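PDB 5TJJ: transcriptional regulator, IclR family, which probably binds DNA through an N-terminal winged helix-turn-helix domain and regulates transcription as a member of the IclR family. Local coordinates for residues A14-K19 with E36-N41; T30-A35 with V40-C45; F146-L151 with V182-E187; N173-T176 with E180-R183. One frame throughout, in Å; residues are numbered along the deposited sequence.

Contact 1: A14-K19 with E36-N41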
loop_
_atom_site.group_PDB
_atom_site.type_symbol
_atom_site.label_atom_id
_atom_site.label_comp_id
_atom_site.label_asym_id
_atom_site.label_seq_id
_atom_site.Cartn_x
_atom_site.Cartn_y
_atom_site.Cartn_z
ATOM N N ALA A 14 -9.730 14.562 5.320
ATOM C CA ALA A 14 -8.455 13.903 5.620
ATOM C C ALA A 14 -8.034 13.012 4.442
ATOM O O ALA A 14 -6.914 13.108 3.966
ATOM C CB ALA A 14 -8.548 13.099 6.910
ATOM N N ALA A 15 -8.971 12.206 3.947
ATOM C CA ALA A 15 -8.716 11.333 2.814
ATOM C C ALA A 15 -8.340 12.107 1.560
ATOM O O ALA A 15 -7.411 11.710 0.861
ATOM C CB ALA A 15 -9.920 10.463 2.539
ATOM N N ARG A 16 -9.055 13.199 1.271
ATOM C CA ARG A 16 -8.741 14.034 0.101
ATOM C C ARG A 16 -7.341 14.671 0.225
ATOM O O ARG A 16 -6.606 14.776 -0.751
ATOM C CB ARG A 16 -9.794 15.142 -0.115
ATOM C CG ARG A 16 -11.147 14.686 -0.642
ATOM C CD ARG A 16 -12.098 15.882 -0.753
ATOM N NE ARG A 16 -11.806 16.701 -1.939
ATOM C CZ ARG A 16 -12.068 18.008 -2.101
ATOM N NH1 ARG A 16 -12.635 18.713 -1.140
ATOM N NH2 ARG A 16 -11.749 18.619 -3.237
ATOM N N VAL A 17 -6.991 15.107 1.433
ATOM C CA VAL A 17 -5.681 15.675 1.706
ATOM C C VAL A 17 -4.599 14.648 1.392
ATOM O O VAL A 17 -3.631 14.966 0.700
ATOM C CB VAL A 17 -5.607 16.175 3.161
ATOM C CG1 VAL A 17 -4.166 16.387 3.631
ATOM C CG2 VAL A 17 -6.396 17.469 3.284
ATOM N N LEU A 18 -4.783 13.415 1.862
ATOM C CA LEU A 18 -3.771 12.396 1.664
ATOM C C LEU A 18 -3.670 11.959 0.218
ATOM O O LEU A 18 -2.566 11.708 -0.285
ATOM C CB LEU A 18 -4.019 11.202 2.565
ATOM C CG LEU A 18 -3.924 11.508 4.061
ATOM C CD1 LEU A 18 -4.426 10.316 4.863
ATOM C CD2 LEU A 18 -2.492 11.845 4.452
ATOM N N LYS A 19 -4.805 11.887 -0.456
ATOM C CA LYS A 19 -4.797 11.597 -1.892
ATOM C C LYS A 19 -4.071 12.662 -2.687
ATOM O O LYS A 19 -3.383 12.332 -3.622
ATOM C CB LYS A 19 -6.205 11.385 -2.439
ATOM C CG LYS A 19 -6.788 10.082 -1.938
ATOM C CD LYS A 19 -8.265 9.881 -2.248
ATOM C CE LYS A 19 -8.770 8.719 -1.405
ATOM N NZ LYS A 19 -10.109 8.230 -1.817
ATOM N N GLU A 36 -6.297 25.866 -1.470
ATOM C CA GLU A 36 -6.743 26.340 -2.766
ATOM C C GLU A 36 -7.046 25.181 -3.726
ATOM O O GLU A 36 -8.074 25.213 -4.395
ATOM C CB GLU A 36 -5.769 27.375 -3.369
ATOM C CG GLU A 36 -5.972 28.787 -2.791
ATOM C CD GLU A 36 -4.838 29.761 -3.113
ATOM O OE1 GLU A 36 -3.709 29.322 -3.443
ATOM O OE2 GLU A 36 -5.068 30.987 -3.023
ATOM N N ARG A 37 -6.198 24.154 -3.764
ATOM C CA ARG A 37 -6.393 23.033 -4.687
ATOM C C ARG A 37 -7.638 22.203 -4.357
ATOM O O ARG A 37 -8.320 21.722 -5.262
ATOM C CB ARG A 37 -5.157 22.125 -4.709
ATOM C CG ARG A 37 -5.199 21.010 -5.747
ATOM C CD ARG A 37 -5.361 21.560 -7.162
ATOM N NE ARG A 37 -4.883 20.587 -8.140
ATOM C CZ ARG A 37 -5.626 19.658 -8.741
ATOM N NH1 ARG A 37 -6.939 19.585 -8.533
ATOM N NH2 ARG A 37 -5.039 18.816 -9.596
ATOM N N LEU A 38 -7.919 22.021 -3.072
ATOM C CA LEU A 38 -9.119 21.311 -2.652
ATOM C C LEU A 38 -10.380 22.184 -2.668
ATOM O O LEU A 38 -11.486 21.651 -2.657
ATOM C CB LEU A 38 -8.929 20.712 -1.253
ATOM C CG LEU A 38 -7.755 19.775 -1.086
ATOM C CD1 LEU A 38 -7.646 19.298 0.351
ATOM C CD2 LEU A 38 -7.875 18.601 -2.053
ATOM N N GLY A 39 -10.220 23.506 -2.668
ATOM C CA GLY A 39 -11.357 24.418 -2.571
ATOM C C GLY A 39 -12.011 24.389 -1.196
ATOM O O GLY A 39 -13.239 24.479 -1.089
ATOM N N VAL A 40 -11.190 24.276 -0.152
ATOM C CA VAL A 40 -11.655 24.273 1.223
ATOM C C VAL A 40 -11.026 25.446 1.962
ATOM O O VAL A 40 -9.935 25.903 1.629
ATOM C CB VAL A 40 -11.319 22.938 1.912
ATOM C CG1 VAL A 40 -11.603 22.972 3.426
ATOM C CG2 VAL A 40 -12.121 21.825 1.236
ATOM N N ASN A 41 -11.761 25.958 2.938
ATOM C CA ASN A 41 -11.286 27.002 3.827
ATOM C C ASN A 41 -9.963 26.583 4.517
ATOM O O ASN A 41 -9.877 25.480 5.063
ATOM C CB ASN A 41 -12.407 27.283 4.831
ATOM C CG ASN A 41 -11.924 27.960 6.068
ATOM O OD1 ASN A 41 -11.382 27.312 6.964
ATOM N ND2 ASN A 41 -12.121 29.266 6.139
#

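Contact 2: T30-A35 with V40-C45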
loop_
_atom_site.group_PDB
_atom_site.type_symbol
_atom_site.label_atom_id
_atom_site.label_comp_id
_atom_site.label_asym_id
_atom_site.label_seq_id
_atom_site.Cartn_x
_atom_site.Cartn_y
_atom_site.Cartn_z
ATOM N N THR A 30 2.444 23.599 0.591
ATOM C CA THR A 30 2.109 24.546 1.666
ATOM C C THR A 30 0.613 24.473 1.962
ATOM O O THR A 30 -0.171 23.915 1.174
ATOM C CB THR A 30 2.463 26.020 1.356
ATOM O OG1 THR A 30 1.607 26.526 0.316
ATOM C CG2 THR A 30 3.919 26.160 0.970
ATOM N N LEU A 31 0.234 25.049 3.104
ATOM C CA LEU A 31 -1.142 25.054 3.549
ATOM C C LEU A 31 -1.997 25.746 2.485
ATOM O O LEU A 31 -3.052 25.227 2.124
ATOM C CB LEU A 31 -1.268 25.713 4.928
ATOM C CG LEU A 31 -2.659 25.983 5.502
ATOM C CD1 LEU A 31 -3.404 24.674 5.647
ATOM C CD2 LEU A 31 -2.588 26.721 6.829
ATOM N N THR A 32 -1.523 26.878 1.953
ATOM C CA THR A 32 -2.262 27.636 0.939
ATOM C C THR A 32 -2.526 26.788 -0.304
ATOM O O THR A 32 -3.667 26.654 -0.741
ATOM C CB THR A 32 -1.516 28.928 0.534
ATOM O OG1 THR A 32 -1.398 29.768 1.677
ATOM C CG2 THR A 32 -2.249 29.702 -0.577
ATOM N N GLU A 33 -1.471 26.210 -0.861
ATOM C CA GLU A 33 -1.592 25.381 -2.054
ATOM C C GLU A 33 -2.623 24.246 -1.841
ATOM O O GLU A 33 -3.489 24.008 -2.692
ATOM C CB GLU A 33 -0.224 24.814 -2.425
ATOM C CG GLU A 33 0.812 25.870 -2.849
ATOM C CD GLU A 33 2.220 25.306 -3.020
ATOM O OE1 GLU A 33 2.572 24.307 -2.335
ATOM O OE2 GLU A 33 2.978 25.871 -3.849
ATOM N N ILE A 34 -2.553 23.581 -0.685
ATOM C CA ILE A 34 -3.519 22.525 -0.348
ATOM C C ILE A 34 -4.966 23.041 -0.314
ATOM O O ILE A 34 -5.860 22.472 -0.973
ATOM C CB ILE A 34 -3.189 21.827 0.985
ATOM C CG1 ILE A 34 -1.888 21.037 0.840
ATOM C CG2 ILE A 34 -4.316 20.865 1.383
ATOM C CD1 ILE A 34 -1.286 20.559 2.144
ATOM N N ALA A 35 -5.192 24.086 0.477
ATOM C CA ALA A 35 -6.534 24.649 0.635
ATOM C C ALA A 35 -7.114 25.182 -0.686
ATOM O O ALA A 35 -8.278 24.939 -1.000
ATOM C CB ALA A 35 -6.520 25.729 1.694
ATOM N N VAL A 40 -11.190 24.276 -0.152
ATOM C CA VAL A 40 -11.655 24.273 1.223
ATOM C C VAL A 40 -11.026 25.446 1.962
ATOM O O VAL A 40 -9.935 25.903 1.629
ATOM C CB VAL A 40 -11.319 22.938 1.912
ATOM C CG1 VAL A 40 -11.603 22.972 3.426
ATOM C CG2 VAL A 40 -12.121 21.825 1.236
ATOM N N ASN A 41 -11.761 25.958 2.938
ATOM C CA ASN A 41 -11.286 27.002 3.827
ATOM C C ASN A 41 -9.963 26.583 4.517
ATOM O O ASN A 41 -9.877 25.480 5.063
ATOM C CB ASN A 41 -12.407 27.283 4.831
ATOM C CG ASN A 41 -11.924 27.960 6.068
ATOM O OD1 ASN A 41 -11.382 27.312 6.964
ATOM N ND2 ASN A 41 -12.121 29.266 6.139
ATOM N N LYS A 42 -8.956 27.466 4.487
ATOM C CA LYS A 42 -7.603 27.167 5.030
ATOM C C LYS A 42 -7.571 26.742 6.500
ATOM O O LYS A 42 -6.789 25.882 6.864
ATOM C CB LYS A 42 -6.645 28.358 4.858
ATOM C CG LYS A 42 -6.025 28.439 3.482
ATOM C CD LYS A 42 -5.343 29.781 3.226
ATOM C CE LYS A 42 -3.934 29.798 3.797
ATOM N NZ LYS A 42 -3.259 31.122 3.624
ATOM N N THR A 43 -8.384 27.374 7.341
ATOM C CA THR A 43 -8.474 26.985 8.741
ATOM C C THR A 43 -8.955 25.549 8.901
ATOM O O THR A 43 -8.344 24.777 9.606
ATOM C CB THR A 43 -9.392 27.944 9.517
ATOM O OG1 THR A 43 -8.813 29.244 9.479
ATOM C CG2 THR A 43 -9.566 27.508 10.983
ATOM N N THR A 44 -10.042 25.196 8.228
ATOM C CA THR A 44 -10.543 23.812 8.194
ATOM C C THR A 44 -9.419 22.838 7.866
ATOM O O THR A 44 -9.239 21.842 8.565
ATOM C CB THR A 44 -11.713 23.681 7.183
ATOM O OG1 THR A 44 -12.685 24.689 7.469
ATOM C CG2 THR A 44 -12.384 22.343 7.274
ATOM N N CYS A 45 -8.645 23.156 6.831
ATOM C CA CYS A 45 -7.461 22.371 6.453
ATOM C C CYS A 45 -6.381 22.242 7.502
ATOM O O CYS A 45 -5.751 21.196 7.606
ATOM C CB CYS A 45 -6.760 23.000 5.260
ATOM S SG CYS A 45 -7.425 22.447 3.713
#

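Contact 3: F146-L151 with V182-E187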
loop_
_atom_site.group_PDB
_atom_site.type_symbol
_atom_site.label_atom_id
_atom_site.label_comp_id
_atom_site.label_asym_id
_atom_site.label_seq_id
_atom_site.Cartn_x
_atom_site.Cartn_y
_atom_site.Cartn_z
ATOM N N PHE A 146 -11.068 -6.816 -25.206
ATOM C CA PHE A 146 -10.003 -6.622 -24.231
ATOM C C PHE A 146 -8.643 -6.298 -24.856
ATOM O O PHE A 146 -7.866 -5.552 -24.246
ATOM C CB PHE A 146 -9.897 -7.766 -23.208
ATOM C CG PHE A 146 -9.676 -9.107 -23.798
ATOM C CD1 PHE A 146 -8.419 -9.491 -24.236
ATOM C CD2 PHE A 146 -10.729 -10.014 -23.893
ATOM C CE1 PHE A 146 -8.215 -10.752 -24.782
ATOM C CE2 PHE A 146 -10.525 -11.275 -24.431
ATOM C CZ PHE A 146 -9.264 -11.646 -24.863
ATOM N N GLY A 147 -8.362 -6.859 -26.036
ATOM C CA GLY A 147 -7.182 -6.513 -26.799
ATOM C C GLY A 147 -7.140 -5.022 -27.137
ATOM O O GLY A 147 -6.185 -4.312 -26.809
ATOM N N ARG A 148 -8.210 -4.545 -27.758
ATOM C CA ARG A 148 -8.355 -3.131 -28.074
ATOM C C ARG A 148 -8.225 -2.172 -26.873
ATOM O O ARG A 148 -7.823 -1.013 -27.053
ATOM C CB ARG A 148 -9.719 -2.893 -28.719
ATOM C CG ARG A 148 -9.857 -3.484 -30.102
ATOM C CD ARG A 148 -10.970 -2.802 -30.878
ATOM N NE ARG A 148 -12.263 -3.400 -30.596
ATOM C CZ ARG A 148 -12.670 -4.575 -31.054
ATOM N NH1 ARG A 148 -11.898 -5.313 -31.854
ATOM N NH2 ARG A 148 -13.871 -5.003 -30.717
ATOM N N CYS A 149 -8.602 -2.620 -25.674
ATOM C CA CYS A 149 -8.412 -1.778 -24.505
ATOM C C CYS A 149 -6.964 -1.607 -24.110
ATOM O O CYS A 149 -6.638 -0.575 -23.563
ATOM C CB CYS A 149 -9.186 -2.266 -23.296
ATOM S SG CYS A 149 -10.945 -1.986 -23.425
ATOM N N PHE A 150 -6.111 -2.606 -24.355
ATOM C CA PHE A 150 -4.660 -2.459 -24.117
ATOM C C PHE A 150 -4.066 -1.590 -25.228
ATOM O O PHE A 150 -3.453 -0.554 -24.947
ATOM C CB PHE A 150 -3.936 -3.808 -24.072
ATOM C CG PHE A 150 -4.269 -4.678 -22.876
ATOM C CD1 PHE A 150 -3.737 -4.415 -21.636
ATOM C CD2 PHE A 150 -5.059 -5.817 -23.020
ATOM C CE1 PHE A 150 -4.007 -5.236 -20.538
ATOM C CE2 PHE A 150 -5.332 -6.651 -21.927
ATOM C CZ PHE A 150 -4.812 -6.354 -20.685
ATOM N N LEU A 151 -4.301 -1.981 -26.477
ATOM C CA LEU A 151 -3.677 -1.331 -27.630
ATOM C C LEU A 151 -4.021 0.135 -27.837
ATOM O O LEU A 151 -3.154 0.930 -28.152
ATOM C CB LEU A 151 -4.018 -2.053 -28.916
ATOM C CG LEU A 151 -3.067 -3.124 -29.417
ATOM C CD1 LEU A 151 -3.549 -3.566 -30.791
ATOM C CD2 LEU A 151 -1.651 -2.590 -29.524
ATOM N N VAL A 182 -7.971 0.601 -36.895
ATOM C CA VAL A 182 -7.520 1.921 -36.440
ATOM C C VAL A 182 -8.697 2.775 -35.972
ATOM O O VAL A 182 -8.616 3.396 -34.921
ATOM C CB VAL A 182 -6.679 2.666 -37.515
ATOM C CG1 VAL A 182 -6.425 4.117 -37.129
ATOM C CG2 VAL A 182 -5.352 1.965 -37.719
ATOM N N ARG A 183 -9.786 2.784 -36.729
ATOM C CA ARG A 183 -10.994 3.509 -36.319
ATOM C C ARG A 183 -11.559 2.964 -34.989
ATOM O O ARG A 183 -11.957 3.740 -34.115
ATOM C CB ARG A 183 -12.070 3.476 -37.426
ATOM C CG ARG A 183 -13.132 4.562 -37.284
ATOM C CD ARG A 183 -14.250 4.420 -38.319
ATOM N NE ARG A 183 -14.983 3.159 -38.132
ATOM C CZ ARG A 183 -15.904 2.917 -37.189
ATOM N NH1 ARG A 183 -16.255 3.857 -36.301
ATOM N NH2 ARG A 183 -16.484 1.717 -37.131
ATOM N N LEU A 184 -11.585 1.639 -34.849
ATOM C CA LEU A 184 -11.958 1.003 -33.586
ATOM C C LEU A 184 -11.015 1.339 -32.409
ATOM O O LEU A 184 -11.488 1.539 -31.287
ATOM C CB LEU A 184 -12.085 -0.519 -33.755
ATOM C CG LEU A 184 -13.305 -0.957 -34.567
ATOM C CD1 LEU A 184 -13.365 -2.463 -34.647
ATOM C CD2 LEU A 184 -14.585 -0.396 -33.967
ATOM N N LEU A 185 -9.711 1.427 -32.660
ATOM C CA LEU A 185 -8.797 1.847 -31.593
ATOM C C LEU A 185 -9.024 3.313 -31.225
ATOM O O LEU A 185 -9.086 3.659 -30.038
ATOM C CB LEU A 185 -7.341 1.605 -31.952
ATOM C CG LEU A 185 -6.906 0.144 -32.063
ATOM C CD1 LEU A 185 -5.560 0.039 -32.773
ATOM C CD2 LEU A 185 -6.851 -0.515 -30.697
ATOM N N GLN A 186 -9.175 4.167 -32.232
ATOM C CA GLN A 186 -9.454 5.577 -31.971
ATOM C C GLN A 186 -10.691 5.724 -31.108
ATOM O O GLN A 186 -10.638 6.458 -30.108
ATOM C CB GLN A 186 -9.571 6.408 -33.262
ATOM C CG GLN A 186 -8.242 6.991 -33.701
ATOM C CD GLN A 186 -8.111 7.253 -35.205
ATOM O OE1 GLN A 186 -9.026 7.012 -35.999
ATOM N NE2 GLN A 186 -6.939 7.735 -35.600
ATOM N N GLU A 187 -11.775 5.020 -31.451
ATOM C CA GLU A 187 -13.024 5.211 -30.718
ATOM C C GLU A 187 -12.929 4.640 -29.305
ATOM O O GLU A 187 -13.492 5.237 -28.383
ATOM C CB GLU A 187 -14.288 4.746 -31.488
ATOM C CG GLU A 187 -14.766 3.323 -31.233
ATOM C CD GLU A 187 -16.145 3.004 -31.829
ATOM O OE1 GLU A 187 -16.883 3.938 -32.204
ATOM O OE2 GLU A 187 -16.507 1.793 -31.902
#

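Contact 4: N173-T176 with E180-R183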
loop_
_atom_site.group_PDB
_atom_site.type_symbol
_atom_site.label_atom_id
_atom_site.label_comp_id
_atom_site.label_asym_id
_atom_site.label_seq_id
_atom_site.Cartn_x
_atom_site.Cartn_y
_atom_site.Cartn_z
ATOM N N ASN A 173 -16.367 -12.735 -38.126
ATOM C CA ASN A 173 -16.582 -11.397 -37.564
ATOM C C ASN A 173 -15.315 -10.751 -37.059
ATOM O O ASN A 173 -15.379 -9.626 -36.577
ATOM C CB ASN A 173 -17.552 -11.442 -36.382
ATOM C CG ASN A 173 -18.849 -12.150 -36.704
ATOM O OD1 ASN A 173 -19.192 -12.333 -37.855
ATOM N ND2 ASN A 173 -19.583 -12.549 -35.661
ATOM N N SER A 174 -14.183 -11.453 -37.113
ATOM C CA SER A 174 -12.886 -10.850 -36.810
ATOM C C SER A 174 -12.622 -9.623 -37.672
ATOM O O SER A 174 -12.977 -9.573 -38.851
ATOM C CB SER A 174 -11.731 -11.839 -36.992
ATOM O OG SER A 174 -11.576 -12.648 -35.852
ATOM N N ILE A 175 -12.004 -8.629 -37.052
ATOM C CA ILE A 175 -11.641 -7.411 -37.729
ATOM C C ILE A 175 -10.231 -7.667 -38.199
ATOM O O ILE A 175 -9.322 -7.873 -37.390
ATOM C CB ILE A 175 -11.664 -6.169 -36.806
ATOM C CG1 ILE A 175 -12.925 -6.124 -35.914
ATOM C CG2 ILE A 175 -11.558 -4.909 -37.657
ATOM C CD1 ILE A 175 -14.252 -6.315 -36.629
ATOM N N THR A 176 -10.099 -7.726 -39.511
ATOM C CA THR A 176 -8.823 -7.779 -40.213
ATOM C C THR A 176 -8.566 -6.592 -41.165
ATOM O O THR A 176 -7.458 -6.463 -41.669
ATOM C CB THR A 176 -8.761 -9.078 -41.037
ATOM O OG1 THR A 176 -9.912 -9.170 -41.892
ATOM C CG2 THR A 176 -8.741 -10.276 -40.097
ATOM N N GLU A 180 -10.414 -0.071 -40.610
ATOM C CA GLU A 180 -11.450 -0.316 -39.589
ATOM C C GLU A 180 -10.874 -0.522 -38.157
ATOM O O GLU A 180 -11.422 -0.014 -37.182
ATOM C CB GLU A 180 -12.306 -1.524 -39.996
ATOM C CG GLU A 180 -13.552 -1.770 -39.154
ATOM C CD GLU A 180 -14.540 -0.605 -39.164
ATOM O OE1 GLU A 180 -14.552 0.186 -40.145
ATOM O OE2 GLU A 180 -15.321 -0.483 -38.181
ATOM N N TYR A 181 -9.770 -1.249 -38.041
ATOM C CA TYR A 181 -9.186 -1.510 -36.742
ATOM C C TYR A 181 -8.659 -0.217 -36.101
ATOM O O TYR A 181 -8.918 0.046 -34.913
ATOM C CB TYR A 181 -8.092 -2.592 -36.812
ATOM C CG TYR A 181 -7.838 -3.216 -35.454
ATOM C CD1 TYR A 181 -6.912 -2.656 -34.580
ATOM C CD2 TYR A 181 -8.551 -4.338 -35.029
ATOM C CE1 TYR A 181 -6.698 -3.191 -33.318
ATOM C CE2 TYR A 181 -8.333 -4.895 -33.778
ATOM C CZ TYR A 181 -7.403 -4.313 -32.913
ATOM O OH TYR A 181 -7.152 -4.819 -31.641
ATOM N N VAL A 182 -7.971 0.601 -36.895
ATOM C CA VAL A 182 -7.520 1.921 -36.440
ATOM C C VAL A 182 -8.697 2.775 -35.972
ATOM O O VAL A 182 -8.616 3.396 -34.921
ATOM C CB VAL A 182 -6.679 2.666 -37.515
ATOM C CG1 VAL A 182 -6.425 4.117 -37.129
ATOM C CG2 VAL A 182 -5.352 1.965 -37.719
ATOM N N ARG A 183 -9.786 2.784 -36.729
ATOM C CA ARG A 183 -10.994 3.509 -36.319
ATOM C C ARG A 183 -11.559 2.964 -34.989
ATOM O O ARG A 183 -11.957 3.740 -34.115
ATOM C CB ARG A 183 -12.070 3.476 -37.426
ATOM C CG ARG A 183 -13.132 4.562 -37.284
ATOM C CD ARG A 183 -14.250 4.420 -38.319
ATOM N NE ARG A 183 -14.983 3.159 -38.132
ATOM C CZ ARG A 183 -15.904 2.917 -37.189
ATOM N NH1 ARG A 183 -16.255 3.857 -36.301
ATOM N NH2 ARG A 183 -16.484 1.717 -37.131
#

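Contact 1: A14-K19 with E36-N41
Arg16 reaches from helix 9-21 to the C-terminal end of helix 31-38, where its guanidinium group lies against Leu38 and Val40. With CG anti to the carbonyl carbon (chi1 -73°), the chain runs outward and bends at chi3, which brings NH2 to the backbone oxygen of Leu38. The bond from Arg16 NH2 to Leu38 O measures 3.1 Å; it arrives in the carbonyl plane on a lone pair, although the oxygen stands somewhat out of the guanidinium plane. Leu38 CD2 lies over one face of that group, displaced toward its rim, while Val40 CG2 approaches Arg16 NH1 obliquely at 3.9 Å. At the next residue, the buried Val17 meets Leu38 at about a right angle, Val17 CG2 touching Leu38 CD1 at 3.7 Å. Leu13 of helix 9-21 also packs on Leu38 and Val40. Helix 31-38 ends here in a Schellman motif, with Gly39 at positive phi as its C-prime residue. Chemically, the Leu38 carbonyl belongs to the last helical residue, where the negative end of the helix dipole lies; a positively charged donor at this oxygen probably offsets that dipole, and the apolar branches beside it tie the two helices together.

Contact 2: T30-A35 with V40-C45
Leu31, Ile34 and Ala35 of the first helix of the helix-turn-helix unit form an apolar patch against Cys45 of the second. Leu31 CD1 meets Cys45 CB at 3.8 Å, and Leu31 CG, anti to the backbone N (chi1 172°), carries that branch toward helix 42-54. Cys45 SG sits near Ala35 CB at 4.0 Å, with Ile34 CG2 slightly farther off. Ala35 CB also rests on the aliphatic part of Lys42, next to CG. Of the polar contacts, one is between side chains: the Lys42 chain, bent at chi3, crosses Thr32 obliquely and gives a hydrogen bond from NZ to Thr32 OG1 of 3.0 Å. A valine in place of Thr32 would probably leave the Lys42 ammonium without this acceptor and its chain freer to swing away. Backbone pairing joins the segments at the turn, where Val40 N donates to Ala35 O over 3.1 Å. Capping serves each helix start: Thr30 and Glu33 form a capping box, and Asn41 OD1 accepts both from Thr44 N, in the carbonyl plane at 2.8 Å, and from Thr44 OG1, above that plane. The chemistry is thus divided, a small apolar interior letting the helices approach closely while hydrogen bonds define the turn and the more solvent-facing side, where Lys42 meets Thr32, as befits a unit whose second helix is the likely DNA-reading one.

Contact 3: F146-L151 with V182-E187
Leu185, Arg148 and Leu184 carry most of the packing between helices 144-151 and 178-191. Leu185 takes the largest share: CG lies anti to the carbonyl carbon (chi1 -68°), and chi2 (165°) then settles which branch faces helix 144-151, namely CD2. There Leu185 CD2 touches Leu151 CB at 3.7 Å and the backbone oxygen of Arg148 at a similar distance, so this one methyl group bridges two residues a turn apart. Arg148 contributes mainly its aliphatic portion, with CD lying 3.8 Å from Leu184 CB. The arginine chain bends at chi3 and crosses Leu184 obliquely, which sets Leu184 CD1 over one face of the guanidinium, 4.1 Å above its plane and offset toward the rim. No hydrogen bond joins the two segments; the buried guanidinium finds its polar partners elsewhere, NH1 in a salt bridge with Glu199 and NH2 in a hydrogen bond to the backbone oxygen of Val195. Those bonds probably fix its rotation and compensate its charge. Trp159 of helix 156-164 also packs on Leu185, and Phe146 and Phe150 pack on strand 218-227. The short segments cross at -71° with their axes 9.3 Å apart. A helix laid on the antiparallel sheet, with a further helix packed across its outer side, fits the GAF-like fold of the C-terminal IclR domain.

Contact 4: N173-T176 with E180-R183
Ile175 packs against Glu180 and Tyr181, joining the loop before helix 178-191 to the first turns of that helix in the GAF-like C-terminal domain. The chain leading to it is held by polar bonds to its surroundings: Asn173 ND2 donates to the backbone oxygen of His197, and the hydroxyl of Ser174 pairs with the backbone oxygen of Glu199. Ile175 follows and supplies nearly all the loop's share of the contact. Its CG2 lies anti to the backbone N while CG1 sits beside that nitrogen (chi1 -45°); CB already faces the helix, and this setting of chi1 turns CG2 to it as well. Ile175 CB comes to the edge of the Tyr181 ring, near its plane, at 4.0 Å from CD2, and the two side chains cross at about a right angle. The same aromatic carbon is met by Ile175 CG2, so the ring receives the isoleucine on its rim. Tyr181 also packs on Leu163, Leu167 and Leu151, and its hydroxyl is hydrogen-bonded to the backbone oxygen of Tyr142. Beyond Ile175, Thr176 turns away as the chain approaches the helix. On the helix, Glu180 bends at chi2, its methylene CG lying beside the isoleucine and its carboxylate forming a salt bridge with Arg183. An alanine replacing Glu180 is likely to thin the packing on Ile175 CG2 and leave Arg183 without its carboxylate mate. That salt bridge runs from Arg183 NH2 to Glu180 OE2 at 2.7 Å, reaching the syn side of the carboxylate 21° out of its plane.

In the fold
The four contacts fall into two pairs, one in each domain. Contacts 1 and 2 come first along the chain, their centres 7 Å apart; they share helix 31-38 and residues Val40 and Asn41, and together they fasten helices 9-21, 31-38 and 42-54 into the helix-turn-helix core. Contacts 3 and 4 follow in the C-terminal domain, with centres 9 Å apart and helix 178-191 in common; they touch directly, Tyr181 OH packing on Arg148 CG and Ile175 on Leu184. Between the pairs, centres are 35 to 51 Å apart and nothing touches, consistent with separately packed DNA-binding and regulatory domains.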